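Homoserine dehydrogenase (Thermoplasma acidophilum, PDB 3ING) probably catalyses the NADPH-dependent reduction of aspartate semialdehyde to homoserine, a shared step in threonine and methionine biosynthesis. Local coordinates at residues A[15-18]-A[19-23]; A[56-59]-A[60-64]. One frame throughout, in Å; residues are numbered along the deposited sequence.

Interaction 1: A[15-18]-A[19-23]; sequences VGLN and VLRII. With NDP (NADPH dihydro-nicotinamide-adenine-dinucleotide phosphate), chain C.
R21 lies along the helix beside L17 and N18, one turn earlier, and meets each in a different way. Its chain is extended from CG to NE, and NH1 donates a hydrogen bond to N18 OD1 at 2.9 Å. That oxygen lies close to the guanidinium plane, yet NH1 stands well above the plane of the amide, and the two planes are turned 55° apart. In N18, chi1 of -82° swings the amide to R21's side, and ND2 bonds weakly to N14 O. L17 instead lies over one face of the guanidinium, its CG 3.9 Å from R21 CZ, while L17 CD1 meets L20 CD1 at 4.2 Å. The other amino group, NH2, forms a salt bridge with E62 of helix 54-64.

This is the first helix of the Rossmann-type NADP-binding domain. G16 fits the last glycine of a GxGxxG motif, where a missing side chain probably lets helix and strand pack closely. The V15 amide donates an almost straight bond to NADPH O2N (2.9 Å, 171°), as expected where the helix start meets a diphosphate. V15 turns its compact apolar CG2 to the coenzyme, 3.6 Å from C2N of the nicotinamide. Further along, I22 packs on P161 of the second subunit.

Interaction 2: A[56-59]-A[60-64]; sequences SIIS and NKEKT. With NDP (NADPH dihydro-nicotinamide-adenine-dinucleotide phosphate), chain C.
K63 reaches back one helical turn to S59, and its NZ donates a hydrogen bond to S59 OG at 2.8 Å. The lysine first lies over the turn, with CG 3.2 Å from S59 O, and then bends at its last torsion (chi4 55°) to bring the ammonium round to the hydroxyl. A long flexible chain and a small hydroxyl suit this outer flank of helix 54-64, where S56, K63 and T64 are exposed in the assembly.

The inner flank is apolar and closer packed. I57 and I58 point their branches at helix 14-29, where I57 touches L20 and I58 touches L17, L20 and R21; their branched apolar side chains fill the interface between the two helices. E62 marks the border between the flanks. It runs side by side with I58, its OE2 passing 3.5 Å from I58 CG2, and its charge is probably balanced by R21. Underneath, the backbone bond from E62 N to I58 O is nearly straight (172°).

At the C-terminal end, T64 OG1 donates to N60 O at 2.6 Å, and T64 N reaches the same oxygen from the opposite face of its plane. OG1 also pairs with R66 N, so the threonine hydroxyl serves two backbone groups where the helix ends. K61 is the residue of this helix segment seen to bind NADPH: its chain bends at chi2 (54°), then stretches out until NZ donates to NADPH O2X, 2.7 Å away, on the 2'-phosphate. D42 forms a salt bridge with the same NZ and the carbonyl of G65 accepts from it. Three partners fix the direction of this buried ammonium, and its charge probably helps to balance the phosphate that distinguishes NADPH from NADH.

Overall arrangement
Interaction 1 comes first along the chain, on helix 14-29, and interaction 2 follows on helix 54-64; strands 34-41 and 46-48 come between them in sequence. Their centres are about 12 Å apart, on the same side of the chain's centre, and both belong to the NAD binding domain. The two helices pack directly against each other through apolar side chains, and a salt bridge at the rim of that interface ties one contact to the other. Both also reach NADPH, 15-23 at the diphosphate and 56-64 at the 2'-phosphate, so the pair probably helps to set these two phosphate sites relative to each other.

Interaction 1: A[15-18]-A[19-23]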
loop_
_atom_site.group_PDB
_atom_site.type_symbol
_atom_site.label_atom_id
_atom_site.label_comp_id
_atom_site.label_asym_id
_atom_site.label_seq_id
_atom_site.Cartn_x
_atom_site.Cartn_y
_atom_site.Cartn_z
ATOM N N VAL A 15 22.129 -2.327 -4.943
ATOM C CA VAL A 15 21.058 -2.153 -3.971
ATOM C C VAL A 15 21.634 -1.825 -2.584
ATOM O O VAL A 15 21.233 -0.870 -1.961
ATOM C CB VAL A 15 20.140 -3.416 -3.885
ATOM C CG1 VAL A 15 19.168 -3.284 -2.733
ATOM C CG2 VAL A 15 19.375 -3.672 -5.214
ATOM N N GLY A 16 22.568 -2.639 -2.104
ATOM C CA GLY A 16 23.156 -2.433 -0.787
ATOM C C GLY A 16 23.853 -1.097 -0.561
ATOM O O GLY A 16 23.707 -0.499 0.513
ATOM N N LEU A 17 24.572 -0.564 -1.553
ATOM C CA LEU A 17 25.184 0.761 -1.327
ATOM C C LEU A 17 24.079 1.821 -1.200
ATOM O O LEU A 17 24.197 2.724 -0.397
ATOM C CB LEU A 17 26.185 1.103 -2.413
ATOM C CG LEU A 17 27.198 2.203 -2.127
ATOM C CD1 LEU A 17 27.973 1.950 -0.817
ATOM C CD2 LEU A 17 28.165 2.353 -3.321
ATOM N N ASN A 18 22.994 1.684 -1.963
ATOM C CA ASN A 18 21.852 2.599 -1.839
ATOM C C ASN A 18 21.126 2.438 -0.514
ATOM O O ASN A 18 20.504 3.373 -0.009
ATOM C CB ASN A 18 20.869 2.418 -3.015
ATOM C CG ASN A 18 21.303 3.175 -4.259
ATOM O OD1 ASN A 18 21.717 4.316 -4.153
ATOM N ND2 ASN A 18 21.230 2.529 -5.427
ATOM N N VAL A 19 21.172 1.234 0.043
ATOM C CA VAL A 19 20.596 1.028 1.362
ATOM C C VAL A 19 21.353 1.883 2.404
ATOM O O VAL A 19 20.747 2.600 3.217
ATOM C CB VAL A 19 20.555 -0.473 1.759
ATOM C CG1 VAL A 19 20.355 -0.615 3.250
ATOM C CG2 VAL A 19 19.422 -1.249 0.971
ATOM N N LEU A 20 22.679 1.880 2.308
ATOM C CA LEU A 20 23.491 2.722 3.165
ATOM C C LEU A 20 23.200 4.205 2.912
ATOM O O LEU A 20 23.091 4.987 3.839
ATOM C CB LEU A 20 24.985 2.438 2.919
ATOM C CG LEU A 20 25.555 1.100 3.387
ATOM C CD1 LEU A 20 27.065 1.030 3.172
ATOM C CD2 LEU A 20 25.217 0.855 4.852
ATOM N N ARG A 21 23.070 4.596 1.654
ATOM C CA ARG A 21 22.796 6.004 1.351
ATOM C C ARG A 21 21.496 6.448 1.993
ATOM O O ARG A 21 21.446 7.516 2.627
ATOM C CB ARG A 21 22.721 6.246 -0.157
ATOM C CG ARG A 21 24.073 6.179 -0.895
ATOM C CD ARG A 21 23.971 6.500 -2.393
ATOM N NE ARG A 21 25.261 6.297 -3.056
ATOM C CZ ARG A 21 25.558 5.321 -3.908
ATOM N NH1 ARG A 21 24.660 4.424 -4.282
ATOM N NH2 ARG A 21 26.766 5.278 -4.438
ATOM N N ILE A 22 20.450 5.630 1.855
ATOM C CA ILE A 22 19.134 5.958 2.421
ATOM C C ILE A 22 19.182 6.015 3.932
ATOM O O ILE A 22 18.662 6.947 4.529
ATOM C CB ILE A 22 18.032 4.992 1.908
ATOM C CG1 ILE A 22 17.821 5.255 0.409
ATOM C CG2 ILE A 22 16.686 5.190 2.663
ATOM C CD1 ILE A 22 16.902 4.302 -0.323
ATOM N N ILE A 23 19.867 5.063 4.554
ATOM C CA ILE A 23 20.020 5.058 6.004
ATOM C C ILE A 23 20.763 6.302 6.465
ATOM O O ILE A 23 20.373 6.961 7.435
ATOM C CB ILE A 23 20.754 3.770 6.518
ATOM C CG1 ILE A 23 19.864 2.547 6.298
ATOM C CG2 ILE A 23 21.224 3.974 8.027
ATOM C CD1 ILE A 23 20.514 1.170 6.568
HETATM P PA NDP C . 25.276 -6.599 -7.049
HETATM O O1A NDP C . 25.385 -5.234 -7.596
HETATM O O2A NDP C . 25.966 -7.673 -7.803
HETATM O O5B NDP C . 25.842 -6.644 -5.542
HETATM C C5B NDP C . 25.996 -7.812 -4.762
HETATM C C4B NDP C . 26.785 -7.501 -3.499
HETATM O O4B NDP C . 27.040 -8.663 -2.753
HETATM C C3B NDP C . 28.183 -6.953 -3.816
HETATM O O3B NDP C . 28.665 -6.146 -2.752
HETATM C C2B NDP C . 29.005 -8.191 -3.927
HETATM O O2B NDP C . 30.376 -7.998 -3.713
HETATM C C1B NDP C . 28.433 -8.968 -2.771
HETATM N N9A NDP C . 28.594 -10.414 -2.856
HETATM C C8A NDP C . 28.648 -11.249 -3.938
HETATM N N7A NDP C . 28.740 -12.533 -3.467
HETATM C C5A NDP C . 28.738 -12.493 -2.127
HETATM C C6A NDP C . 28.832 -13.514 -1.203
HETATM N N6A NDP C . 28.629 -14.777 -1.571
HETATM N N1A NDP C . 28.790 -13.136 0.091
HETATM C C2A NDP C . 28.720 -11.821 0.503
HETATM N N3A NDP C . 28.619 -10.786 -0.408
HETATM C C4A NDP C . 28.632 -11.175 -1.716
HETATM O O3 NDP C . 23.728 -6.992 -6.871
HETATM P PN NDP C . 22.497 -5.971 -6.705
HETATM O O1N NDP C . 22.110 -5.450 -8.051
HETATM O O2N NDP C . 22.863 -5.021 -5.609
HETATM O O5D NDP C . 21.290 -6.940 -6.215
HETATM C C5D NDP C . 21.430 -7.454 -4.890
HETATM C C4D NDP C . 20.243 -8.362 -4.583
HETATM O O4D NDP C . 19.072 -7.584 -4.684
HETATM C C3D NDP C . 20.067 -9.495 -5.558
HETATM O O3D NDP C . 19.772 -10.743 -4.922
HETATM C C2D NDP C . 18.943 -9.033 -6.466
HETATM O O2D NDP C . 18.222 -10.096 -7.029
HETATM C C1D NDP C . 18.106 -8.218 -5.508
HETATM N N1N NDP C . 17.235 -7.256 -6.161
HETATM C C2N NDP C . 17.777 -6.314 -6.996
HETATM C C3N NDP C . 16.992 -5.489 -7.787
HETATM C C7N NDP C . 17.642 -4.400 -8.552
HETATM O O7N NDP C . 16.921 -3.233 -8.675
HETATM N N7N NDP C . 18.892 -4.483 -8.986
HETATM C C4N NDP C . 15.498 -5.340 -7.517
HETATM C C5N NDP C . 15.016 -6.392 -6.558
HETATM C C6N NDP C . 15.884 -7.274 -5.918
HETATM P P2B NDP C . 31.254 -6.926 -4.519
HETATM O O1X NDP C . 32.631 -7.319 -4.059
HETATM O O2X NDP C . 30.787 -5.461 -4.273
HETATM O O3X NDP C . 31.020 -7.278 -5.954
#

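Interaction 2: A[56-59]-A[60-64]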
loop_
_atom_site.group_PDB
_atom_site.type_symbol
_atom_site.label_atom_id
_atom_site.label_comp_id
_atom_site.label_asym_id
_atom_site.label_seq_id
_atom_site.Cartn_x
_atom_site.Cartn_y
_atom_site.Cartn_z
ATOM N N SER A 56 31.554 7.421 5.317
ATOM C CA SER A 56 32.919 7.068 5.028
ATOM C C SER A 56 33.000 5.722 4.304
ATOM O O SER A 56 33.796 5.546 3.385
ATOM C CB SER A 56 33.741 7.030 6.291
ATOM O OG SER A 56 35.074 7.115 5.933
ATOM N N ILE A 57 32.168 4.773 4.699
ATOM C CA ILE A 57 32.131 3.479 4.032
ATOM C C ILE A 57 31.611 3.628 2.606
ATOM O O ILE A 57 32.127 3.007 1.682
ATOM C CB ILE A 57 31.275 2.464 4.821
ATOM C CG1 ILE A 57 32.019 2.085 6.125
ATOM C CG2 ILE A 57 30.972 1.251 3.963
ATOM C CD1 ILE A 57 31.186 1.347 7.143
ATOM N N ILE A 58 30.579 4.448 2.421
ATOM C CA ILE A 58 30.059 4.700 1.074
ATOM C C ILE A 58 31.173 5.287 0.173
ATOM O O ILE A 58 31.411 4.822 -0.956
ATOM C CB ILE A 58 28.873 5.652 1.107
ATOM C CG1 ILE A 58 27.650 4.979 1.752
ATOM C CG2 ILE A 58 28.522 6.110 -0.319
ATOM C CD1 ILE A 58 26.574 5.995 2.176
ATOM N N SER A 59 31.877 6.285 0.699
ATOM C CA SER A 59 32.924 6.934 -0.045
ATOM C C SER A 59 34.041 5.955 -0.431
ATOM O O SER A 59 34.530 5.982 -1.571
ATOM C CB SER A 59 33.450 8.134 0.736
ATOM O OG SER A 59 34.617 8.658 0.146
ATOM N N ASN A 60 34.457 5.109 0.518
ATOM C CA ASN A 60 35.507 4.139 0.279
ATOM C C ASN A 60 35.095 3.077 -0.752
ATOM O O ASN A 60 35.898 2.672 -1.588
ATOM C CB ASN A 60 35.925 3.436 1.569
ATOM C CG ASN A 60 37.210 2.644 1.401
ATOM O OD1 ASN A 60 37.227 1.413 1.482
ATOM N ND2 ASN A 60 38.288 3.348 1.113
ATOM N N LYS A 61 33.865 2.604 -0.679
ATOM C CA LYS A 61 33.354 1.658 -1.665
ATOM C C LYS A 61 33.264 2.271 -3.072
ATOM O O LYS A 61 33.684 1.660 -4.048
ATOM C CB LYS A 61 31.978 1.188 -1.217
ATOM C CG LYS A 61 31.316 0.086 -2.064
ATOM C CD LYS A 61 32.209 -1.161 -2.235
ATOM C CE LYS A 61 31.454 -2.253 -2.944
ATOM N NZ LYS A 61 32.304 -3.497 -3.158
ATOM N N GLU A 62 32.689 3.457 -3.171
ATOM C CA GLU A 62 32.623 4.192 -4.442
ATOM C C GLU A 62 33.975 4.427 -5.081
ATOM O O GLU A 62 34.152 4.263 -6.306
ATOM C CB GLU A 62 31.977 5.563 -4.255
ATOM C CG GLU A 62 30.462 5.539 -4.074
ATOM C CD GLU A 62 29.868 6.903 -3.694
ATOM O OE1 GLU A 62 30.648 7.841 -3.391
ATOM O OE2 GLU A 62 28.607 7.038 -3.669
ATOM N N LYS A 63 34.930 4.863 -4.279
ATOM C CA LYS A 63 36.223 5.228 -4.817
ATOM C C LYS A 63 37.142 4.068 -5.134
ATOM O O LYS A 63 37.947 4.158 -6.075
ATOM C CB LYS A 63 36.949 6.189 -3.854
ATOM C CG LYS A 63 36.293 7.579 -3.777
ATOM C CD LYS A 63 37.007 8.519 -2.868
ATOM C CE LYS A 63 36.353 9.880 -2.831
ATOM N NZ LYS A 63 34.927 9.736 -2.471
ATOM N N THR A 64 37.106 3.032 -4.298
ATOM C CA THR A 64 38.058 1.948 -4.387
ATOM C C THR A 64 37.483 0.622 -4.783
ATOM O O THR A 64 38.259 -0.311 -5.038
ATOM C CB THR A 64 38.791 1.676 -3.013
ATOM O OG1 THR A 64 37.879 1.095 -2.080
ATOM C CG2 THR A 64 39.442 2.945 -2.466
HETATM P PA NDP C . 25.276 -6.599 -7.049
HETATM O O1A NDP C . 25.385 -5.234 -7.596
HETATM O O2A NDP C . 25.966 -7.673 -7.803
HETATM O O5B NDP C . 25.842 -6.644 -5.542
HETATM C C5B NDP C . 25.996 -7.812 -4.762
HETATM C C4B NDP C . 26.785 -7.501 -3.499
HETATM O O4B NDP C . 27.040 -8.663 -2.753
HETATM C C3B NDP C . 28.183 -6.953 -3.816
HETATM O O3B NDP C . 28.665 -6.146 -2.752
HETATM C C2B NDP C . 29.005 -8.191 -3.927
HETATM O O2B NDP C . 30.376 -7.998 -3.713
HETATM C C1B NDP C . 28.433 -8.968 -2.771
HETATM N N9A NDP C . 28.594 -10.414 -2.856
HETATM C C8A NDP C . 28.648 -11.249 -3.938
HETATM N N7A NDP C . 28.740 -12.533 -3.467
HETATM C C5A NDP C . 28.738 -12.493 -2.127
HETATM C C6A NDP C . 28.832 -13.514 -1.203
HETATM N N6A NDP C . 28.629 -14.777 -1.571
HETATM N N1A NDP C . 28.790 -13.136 0.091
HETATM C C2A NDP C . 28.720 -11.821 0.503
HETATM N N3A NDP C . 28.619 -10.786 -0.408
HETATM C C4A NDP C . 28.632 -11.175 -1.716
HETATM O O3 NDP C . 23.728 -6.992 -6.871
HETATM P PN NDP C . 22.497 -5.971 -6.705
HETATM O O1N NDP C . 22.110 -5.450 -8.051
HETATM O O2N NDP C . 22.863 -5.021 -5.609
HETATM O O5D NDP C . 21.290 -6.940 -6.215
HETATM C C5D NDP C . 21.430 -7.454 -4.890
HETATM C C4D NDP C . 20.243 -8.362 -4.583
HETATM O O4D NDP C . 19.072 -7.584 -4.684
HETATM C C3D NDP C . 20.067 -9.495 -5.558
HETATM O O3D NDP C . 19.772 -10.743 -4.922
HETATM C C2D NDP C . 18.943 -9.033 -6.466
HETATM O O2D NDP C . 18.222 -10.096 -7.029
HETATM C C1D NDP C . 18.106 -8.218 -5.508
HETATM N N1N NDP C . 17.235 -7.256 -6.161
HETATM C C2N NDP C . 17.777 -6.314 -6.996
HETATM C C3N NDP C . 16.992 -5.489 -7.787
HETATM C C7N NDP C . 17.642 -4.400 -8.552
HETATM O O7N NDP C . 16.921 -3.233 -8.675
HETATM N N7N NDP C . 18.892 -4.483 -8.986
HETATM C C4N NDP C . 15.498 -5.340 -7.517
HETATM C C5N NDP C . 15.016 -6.392 -6.558
HETATM C C6N NDP C . 15.884 -7.274 -5.918
HETATM P P2B NDP C . 31.254 -6.926 -4.519
HETATM O O1X NDP C . 32.631 -7.319 -4.059
HETATM O O2X NDP C . 30.787 -5.461 -4.273
HETATM O O3X NDP C . 31.020 -7.278 -5.954
#